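PDB 5C98: Agap007691-pb from Anopheles gambiae, which is of unknown function but, as a serpin, may inhibit serine-type endopeptidases. Local coordinates for residues V101-T106 / T123-V128; H167-F172 / T316-F321. All coordinates share one frame; numbering follows the deposited sequence.

In the fold
Both contacts lie in the sheet known in serpins as sheet A, about 10 Å apart between centres, on the same side of the chain's centre. Interaction 1 closes before interaction 2 opens along the chain. Strand 95-104 of interaction 1 runs antiparallel beside strand 169-177 of interaction 2. Leu-102 N to Met-170 O (2.9 Å) and Glu-104 N to Lys-168 O (3.0 Å) are probable hydrogen bonds between them. The four strands thus follow the order 124-128, 95-104, 169-177, 320-328. Interaction 1 joins neighbours in sequence. Interaction 2 joins the strands that part in inhibitory serpins when the reactive-centre loop inserts. Whether that happens here is not established.

Interaction 1: residues V101-T106 / T123-V128; sequences VLVEET and TTVEPV
Val-103 and Val-125 form part of the tight packing, with Val-103 CG2 3.9 Å from Val-125 CG1 and the side chains crossing at about a right angle. With Val-103 CG1 anti to the carbonyl carbon (chi1 -68°), CG2 sits between the backbone N and that carbon and also touches Pro-127 at CA and CB. Val-101 CB meets Val-125 CG2 on the same face, which helix 111-119 covers with Phe-113 and Phe-117. On the other face, Leu-102 CD2 packs 3.8 Å from Val-128 CG2, and helix 133-146 lies there. The parallel strands form a beta-alpha-beta crossover through helix 111-119, at the edge of serpin sheet A. Glu-126 N binds Val-101 O at 2.8 Å, almost straight on. Val-103 N reaches Glu-126 O at a longer 3.3 Å, from above the carbonyl plane. The other end is looser and faces solvent. There Glu-105 N bonds Val-128 O (2.8 Å), the Glu-105 chain lies alongside Val-128, and its CB rests 3.8 Å from Pro-127 CB. A water bridges Glu-105 OE1 and Pro-127 O. The Glu-104 side chain, bent at chi2, turns toward Thr-106, whose OG1 and N grip OE2 from opposite faces of the carboxylate. Glu-104 OE1 accepts from Leu-130 N.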
ATOM      1  N   VAL A 101      -1.708   9.687  13.782  1.00 15.19           N
ATOM      2  CA  VAL A 101      -0.751  10.767  13.939  1.00 16.38           C
ATOM      3  C   VAL A 101      -0.309  10.816  15.388  1.00 17.27           C
ATOM      4  O   VAL A 101      -1.152  10.808  16.299  1.00 18.45           O
ATOM      5  CB  VAL A 101      -1.369  12.115  13.533  1.00 15.27           C
ATOM      6  CG1 VAL A 101      -0.370  13.235  13.625  1.00 18.12           C
ATOM      7  CG2 VAL A 101      -1.977  12.043  12.143  1.00 17.54           C
ATOM      8  N   LEU A 102       1.007  10.883  15.604  1.00 15.36           N
ATOM      9  CA  LEU A 102       1.558  11.205  16.912  1.00 15.49           C
ATOM     10  C   LEU A 102       2.013  12.655  16.931  1.00 16.05           C
ATOM     11  O   LEU A 102       2.646  13.133  15.994  1.00 17.50           O
ATOM     12  CB  LEU A 102       2.770  10.340  17.257  1.00 18.61           C
ATOM     13  CG  LEU A 102       2.556   8.844  17.432  1.00 18.78           C
ATOM     14  CD1 LEU A 102       3.896   8.166  17.644  1.00 16.25           C
ATOM     15  CD2 LEU A 102       1.636   8.606  18.618  1.00 20.89           C
ATOM     16  N   VAL A 103       1.681  13.352  18.007  1.00 16.72           N
ATOM     17  CA  VAL A 103       2.170  14.703  18.257  1.00 17.67           C
ATOM     18  C   VAL A 103       2.782  14.740  19.651  1.00 19.65           C
ATOM     19  O   VAL A 103       2.327  14.052  20.576  1.00 19.42           O
ATOM     20  CB  VAL A 103       1.070  15.785  18.131  1.00 19.07           C
ATOM     21  CG1 VAL A 103       0.599  15.922  16.694  1.00 18.69           C
ATOM     22  CG2 VAL A 103      -0.097  15.498  19.066  1.00 19.87           C
ATOM     23  N   GLU A 104       3.828  15.548  19.799  1.00 18.72           N
ATOM     24  CA  GLU A 104       4.447  15.733  21.113  1.00 20.10           C
ATOM     25  C   GLU A 104       3.459  16.375  22.082  1.00 19.80           C
ATOM     26  O   GLU A 104       2.969  17.488  21.857  1.00 21.13           O
ATOM     27  CB  GLU A 104       5.706  16.599  20.980  1.00 21.02           C
ATOM     28  CG  GLU A 104       6.314  17.109  22.297  1.00 23.68           C
ATOM     29  CD  GLU A 104       6.556  16.025  23.338  1.00 26.13           C
ATOM     30  OE1 GLU A 104       7.050  14.933  22.967  1.00 24.44           O
ATOM     31  OE2 GLU A 104       6.249  16.288  24.526  1.00 26.96           O
ATOM     32  N   GLU A 105       3.205  15.688  23.194  1.00 20.23           N
ATOM     33  CA  GLU A 105       2.135  16.082  24.103  1.00 22.79           C
ATOM     34  C   GLU A 105       2.402  17.400  24.820  1.00 26.40           C
ATOM     35  O   GLU A 105       1.449  18.041  25.266  1.00 24.61           O
ATOM     36  CB  GLU A 105       1.895  14.989  25.144  1.00 25.78           C
ATOM     37  CG  GLU A 105       3.066  14.729  26.114  1.00 26.49           C
ATOM     38  CD  GLU A 105       2.826  13.523  27.013  1.00 32.87           C
ATOM     39  OE1 GLU A 105       1.836  12.798  26.791  1.00 37.19           O
ATOM     40  OE2 GLU A 105       3.634  13.300  27.942  1.00 32.93           O
ATOM     41  N   THR A 106       3.653  17.830  24.945  1.00 21.67           N
ATOM     42  CA  THR A 106       3.904  19.044  25.715  1.00 25.80           C
ATOM     43  C   THR A 106       3.737  20.319  24.901  1.00 27.16           C
ATOM     44  O   THR A 106       3.893  21.403  25.474  1.00 27.02           O
ATOM     45  CB  THR A 106       5.306  19.047  26.326  1.00 28.08           C
ATOM     46  OG1 THR A 106       6.279  18.961  25.285  1.00 26.86           O
ATOM     47  CG2 THR A 106       5.487  17.891  27.347  1.00 27.67           C
ATOM     48  N   THR A 123      -9.222  10.498  10.743  1.00 17.49           N
ATOM     49  CA  THR A 123      -7.912  10.145  11.260  1.00 17.28           C
ATOM     50  C   THR A 123      -8.012  10.175  12.777  1.00 18.95           C
ATOM     51  O   THR A 123      -9.029  10.575  13.347  1.00 20.37           O
ATOM     52  CB  THR A 123      -6.815  11.091  10.726  1.00 16.93           C
ATOM     53  OG1 THR A 123      -5.529  10.533  11.014  1.00 17.71           O
ATOM     54  CG2 THR A 123      -6.894  12.483  11.333  1.00 18.68           C
ATOM     55  N   THR A 124      -6.944   9.719  13.425  1.00 17.83           N
ATOM     56  CA  THR A 124      -6.810   9.781  14.873  1.00 18.96           C
ATOM     57  C   THR A 124      -5.453  10.382  15.209  1.00 16.95           C
ATOM     58  O   THR A 124      -4.430   9.981  14.646  1.00 16.67           O
ATOM     59  CB  THR A 124      -6.980   8.388  15.496  1.00 20.48           C
ATOM     60  OG1 THR A 124      -8.353   7.967  15.348  1.00 26.27           O
ATOM     61  CG2 THR A 124      -6.684   8.434  16.981  1.00 23.68           C
ATOM     62  N   VAL A 125      -5.463  11.384  16.072  1.00 17.84           N
ATOM     63  CA  VAL A 125      -4.251  12.017  16.582  1.00 17.09           C
ATOM     64  C   VAL A 125      -4.134  11.661  18.052  1.00 18.34           C
ATOM     65  O   VAL A 125      -5.087  11.851  18.821  1.00 21.59           O
ATOM     66  CB  VAL A 125      -4.312  13.545  16.410  1.00 21.17           C
ATOM     67  CG1 VAL A 125      -3.069  14.212  16.962  1.00 20.45           C
ATOM     68  CG2 VAL A 125      -4.497  13.920  14.958  1.00 22.29           C
ATOM     69  N   GLU A 126      -2.970  11.165  18.458  1.00 19.47           N
ATOM     70  CA  GLU A 126      -2.705  10.906  19.869  1.00 19.57           C
ATOM     71  C   GLU A 126      -1.503  11.710  20.342  1.00 18.43           C
ATOM     72  O   GLU A 126      -0.404  11.564  19.777  1.00 19.38           O
ATOM     73  CB  GLU A 126      -2.466   9.425  20.129  1.00 19.71           C
ATOM     74  CG  GLU A 126      -2.368   9.127  21.616  1.00 28.36           C
ATOM     75  CD  GLU A 126      -2.549   7.659  21.960  1.00 32.75           C
ATOM     76  OE1 GLU A 126      -3.157   6.918  21.152  1.00 28.30           O
ATOM     77  OE2 GLU A 126      -2.089   7.246  23.051  1.00 32.99           O
ATOM     78  N   PRO A 127      -1.662  12.579  21.345  1.00 19.61           N
ATOM     79  CA  PRO A 127      -0.489  13.204  21.972  1.00 19.24           C
ATOM     80  C   PRO A 127       0.243  12.191  22.833  1.00 20.96           C
ATOM     81  O   PRO A 127      -0.367  11.482  23.634  1.00 24.08           O
ATOM     82  CB  PRO A 127      -1.090  14.319  22.830  1.00 22.95           C
ATOM     83  CG  PRO A 127      -2.517  14.405  22.465  1.00 40.01           C
ATOM     84  CD  PRO A 127      -2.912  13.077  21.930  1.00 23.19           C
ATOM     85  N   VAL A 128       1.564  12.141  22.683  1.00 20.64           N
ATOM     86  CA  VAL A 128       2.392  11.224  23.454  1.00 20.40           C
ATOM     87  C   VAL A 128       3.687  11.933  23.820  1.00 20.76           C
ATOM     88  O   VAL A 128       4.024  12.998  23.290  1.00 22.50           O
ATOM     89  CB  VAL A 128       2.710   9.925  22.686  1.00 20.95           C
ATOM     90  CG1 VAL A 128       1.443   9.136  22.374  1.00 27.00           C
ATOM     91  CG2 VAL A 128       3.523  10.229  21.430  1.00 22.03           C
TER
HETATM   92  O   HOH W   1      -0.670  12.695  26.373  1.00 43.10           O

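Interaction 2: residues H167-F172 / T316-F321; sequences HKLMLF and TRLNGF
Asn-319 reaches across to the turn before strand 169-177 and carries most of the polar side-chain contact. Its OD1 accepts two backbone hydrogen bonds. Lys-168 N lies 2.9 Å from Asn-319 OD1, above the carbonyl plane. Leu-169 N lies 3.2 Å from Asn-319 OD1, in the plane and on a lone pair. The Asn-319 CG lies beside its own backbone N (chi1 -63°), which turns the amide toward these two N-H groups. Asn-319 N in turn donates to Leu-169 O at 3.0 Å. Further along, Leu-171 N bonds Gly-320 O, and the two strands pair in parallel at Leu-171 and Phe-321.

CH-pi contacts come next. Asn-319 CB sits over one face of the His-167 ring, 3.7 Å from its centroid and offset toward the rim. The amide and imidazole planes are only 7° apart. Leu-171 CD2 stands over the centre of the Phe-321 ring, 3.5 Å from the centroid and 5° off the normal. These two side chains lie side by side and point the same way.

Purely apolar packing completes the contact. Leu-318 CD1 approaches Leu-169 CG at 3.8 Å, the side chains crossing at about a right angle. Leu-318, Leu-171 and Phe-321 also pack on helix 43-51. In serpins this is helix B, behind sheet A. Met-170 CE lies 3.9 Å from Gly-320 CA, on the other face of the sheet from Leu-171.

The chemistry implies a seam of two kinds: Asn-319 probably holds the entry to strand 169-177 through backbone groups, while leucine and phenylalanine contacts join the segments along the face that lies on helix 43-51.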
ATOM      1  N   HIS A 167      11.583  14.181  18.157  1.00 25.31           N
ATOM      2  CA  HIS A 167      10.550  14.380  17.150  1.00 23.96           C
ATOM      3  C   HIS A 167       9.320  15.045  17.750  1.00 24.63           C
ATOM      4  O   HIS A 167       8.996  14.852  18.923  1.00 23.91           O
ATOM      5  CB  HIS A 167      10.125  13.026  16.600  1.00 23.68           C
ATOM      6  CG  HIS A 167      11.174  12.354  15.783  1.00 24.08           C
ATOM      7  ND1 HIS A 167      12.275  13.015  15.287  1.00 24.40           N
ATOM      8  CD2 HIS A 167      11.265  11.076  15.342  1.00 25.03           C
ATOM      9  CE1 HIS A 167      13.010  12.168  14.581  1.00 25.08           C
ATOM     10  NE2 HIS A 167      12.425  10.985  14.608  1.00 26.02           N
ATOM     11  N   LYS A 168       8.625  15.843  16.918  1.00 22.29           N
ATOM     12  CA  LYS A 168       7.377  16.495  17.308  1.00 21.65           C
ATOM     13  C   LYS A 168       6.145  15.938  16.621  1.00 20.68           C
ATOM     14  O   LYS A 168       5.047  16.110  17.154  1.00 20.39           O
ATOM     15  CB  LYS A 168       7.434  17.997  16.999  1.00 21.23           C
ATOM     16  CG  LYS A 168       8.553  18.750  17.718  1.00 24.63           C
ATOM     17  CD  LYS A 168       8.515  20.231  17.343  1.00 35.45           C
ATOM     18  CE  LYS A 168       9.867  20.891  17.478  1.00 52.67           C
ATOM     19  NZ  LYS A 168      10.304  20.959  18.887  1.00 65.09           N
ATOM     20  N   LEU A 169       6.295  15.280  15.461  1.00 18.18           N
ATOM     21  CA  LEU A 169       5.163  14.978  14.590  1.00 17.15           C
ATOM     22  C   LEU A 169       5.505  13.763  13.750  1.00 17.66           C
ATOM     23  O   LEU A 169       6.495  13.787  13.011  1.00 19.03           O
ATOM     24  CB  LEU A 169       4.901  16.154  13.657  1.00 20.65           C
ATOM     25  CG  LEU A 169       3.773  15.992  12.656  1.00 19.36           C
ATOM     26  CD1 LEU A 169       2.406  15.977  13.355  1.00 20.22           C
ATOM     27  CD2 LEU A 169       3.802  17.143  11.637  1.00 20.31           C
ATOM     28  N   MET A 170       4.667  12.723  13.808  1.00 15.87           N
ATOM     29  CA  MET A 170       4.890  11.522  13.018  1.00 17.29           C
ATOM     30  C   MET A 170       3.572  10.993  12.493  1.00 17.60           C
ATOM     31  O   MET A 170       2.526  11.147  13.128  1.00 18.53           O
ATOM     32  CB  MET A 170       5.522  10.416  13.849  1.00 16.84           C
ATOM     33  CG  MET A 170       6.826  10.853  14.509  1.00 19.57           C
ATOM     34  SD  MET A 170       7.782   9.463  15.146  1.00 25.56           S
ATOM     35  CE  MET A 170       8.440   8.819  13.629  1.00 24.21           C
ATOM     36  N   LEU A 171       3.636  10.389  11.307  1.00 15.01           N
ATOM     37  CA  LEU A 171       2.461   9.932  10.584  1.00 14.79           C
ATOM     38  C   LEU A 171       2.586   8.443  10.304  1.00 14.40           C
ATOM     39  O   LEU A 171       3.688   7.944  10.058  1.00 14.81           O
ATOM     40  CB  LEU A 171       2.337  10.680   9.239  1.00 16.23           C
ATOM     41  CG  LEU A 171       1.140  10.345   8.343  1.00 15.17           C
ATOM     42  CD1 LEU A 171      -0.192  10.655   9.034  1.00 16.87           C
ATOM     43  CD2 LEU A 171       1.294  11.130   7.050  1.00 16.64           C
ATOM     44  N   PHE A 172       1.462   7.728  10.325  1.00 16.53           N
ATOM     45  CA  PHE A 172       1.395   6.297  10.081  1.00 15.89           C
ATOM     46  C   PHE A 172       0.227   5.978   9.166  1.00 15.45           C
ATOM     47  O   PHE A 172      -0.823   6.612   9.257  1.00 15.01           O
ATOM     48  CB  PHE A 172       1.292   5.539  11.411  1.00 14.34           C
ATOM     49  CG  PHE A 172       2.392   5.915  12.340  1.00 16.47           C
ATOM     50  CD1 PHE A 172       3.597   5.224  12.318  1.00 17.21           C
ATOM     51  CD2 PHE A 172       2.272   6.994  13.186  1.00 17.29           C
ATOM     52  CE1 PHE A 172       4.631   5.620  13.147  1.00 18.45           C
ATOM     53  CE2 PHE A 172       3.307   7.389  13.983  1.00 18.43           C
ATOM     54  CZ  PHE A 172       4.479   6.699  13.975  1.00 19.45           C
ATOM     55  N   THR A 316       7.010  23.113  11.614  1.00 21.20           N
ATOM     56  CA  THR A 316       7.787  21.901  11.816  1.00 19.96           C
ATOM     57  C   THR A 316       7.758  21.044  10.560  1.00 22.31           C
ATOM     58  O   THR A 316       6.797  21.060   9.790  1.00 21.75           O
ATOM     59  CB  THR A 316       7.276  21.054  13.010  1.00 29.95           C
ATOM     60  OG1 THR A 316       8.088  19.874  13.147  1.00 36.18           O
ATOM     61  CG2 THR A 316       5.840  20.622  12.825  1.00 28.01           C
ATOM     62  N   ARG A 317       8.827  20.282  10.357  1.00 21.97           N
ATOM     63  CA  ARG A 317       8.817  19.233   9.356  1.00 20.70           C
ATOM     64  C   ARG A 317       8.073  18.021   9.898  1.00 19.92           C
ATOM     65  O   ARG A 317       7.832  17.888  11.100  1.00 22.07           O
ATOM     66  CB  ARG A 317      10.245  18.814   9.016  1.00 22.58           C
ATOM     67  CG  ARG A 317      10.978  18.212  10.213  1.00 23.73           C
ATOM     68  CD  ARG A 317      12.473  18.076   9.971  1.00 29.13           C
ATOM     69  NE  ARG A 317      13.115  19.383   9.880  1.00 33.30           N
ATOM     70  CZ  ARG A 317      14.323  19.587   9.358  1.00 41.79           C
ATOM     71  NH1 ARG A 317      15.012  18.565   8.858  1.00 37.90           N
ATOM     72  NH2 ARG A 317      14.838  20.814   9.323  1.00 38.76           N
ATOM     73  N   LEU A 318       7.696  17.138   8.987  1.00 18.33           N
ATOM     74  CA  LEU A 318       7.190  15.835   9.374  1.00 17.90           C
ATOM     75  C   LEU A 318       8.390  14.964   9.695  1.00 20.51           C
ATOM     76  O   LEU A 318       9.252  14.763   8.837  1.00 21.09           O
ATOM     77  CB  LEU A 318       6.368  15.266   8.233  1.00 18.24           C
ATOM     78  CG  LEU A 318       5.723  13.907   8.464  1.00 20.39           C
ATOM     79  CD1 LEU A 318       4.905  13.875   9.749  1.00 19.84           C
ATOM     80  CD2 LEU A 318       4.872  13.528   7.229  1.00 18.37           C
ATOM     81  N   ASN A 319       8.477  14.484  10.938  1.00 17.37           N
ATOM     82  CA  ASN A 319       9.682  13.774  11.375  1.00 17.49           C
ATOM     83  C   ASN A 319       9.763  12.331  10.899  1.00 19.64           C
ATOM     84  O   ASN A 319      10.867  11.777  10.842  1.00 21.74           O
ATOM     85  CB  ASN A 319       9.811  13.804  12.901  1.00 18.84           C
ATOM     86  CG  ASN A 319       9.976  15.190  13.425  1.00 17.84           C
ATOM     87  OD1 ASN A 319       9.101  15.721  14.096  1.00 19.82           O
ATOM     88  ND2 ASN A 319      11.099  15.823  13.070  1.00 23.80           N
ATOM     89  N   GLY A 320       8.641  11.723  10.527  1.00 18.81           N
ATOM     90  CA  GLY A 320       8.625  10.363  10.058  1.00 17.49           C
ATOM     91  C   GLY A 320       7.283  10.024   9.467  1.00 16.44           C
ATOM     92  O   GLY A 320       6.271  10.641   9.819  1.00 17.42           O
ATOM     93  N   PHE A 321       7.289   9.055   8.561  1.00 17.12           N
ATOM     94  CA  PHE A 321       6.055   8.534   7.960  1.00 16.17           C
ATOM     95  C   PHE A 321       6.331   7.075   7.651  1.00 18.18           C
ATOM     96  O   PHE A 321       7.155   6.783   6.781  1.00 17.21           O
ATOM     97  CB  PHE A 321       5.696   9.323   6.696  1.00 17.73           C
ATOM     98  CG  PHE A 321       4.377   8.928   6.057  1.00 16.07           C
ATOM     99  CD1 PHE A 321       3.502   8.050   6.686  1.00 17.51           C
ATOM    100  CD2 PHE A 321       4.020   9.439   4.821  1.00 18.02           C
ATOM    101  CE1 PHE A 321       2.275   7.689   6.087  1.00 19.72           C
ATOM    102  CE2 PHE A 321       2.812   9.065   4.230  1.00 17.14           C
ATOM    103  CZ  PHE A 321       1.957   8.203   4.865  1.00 18.73           C
TER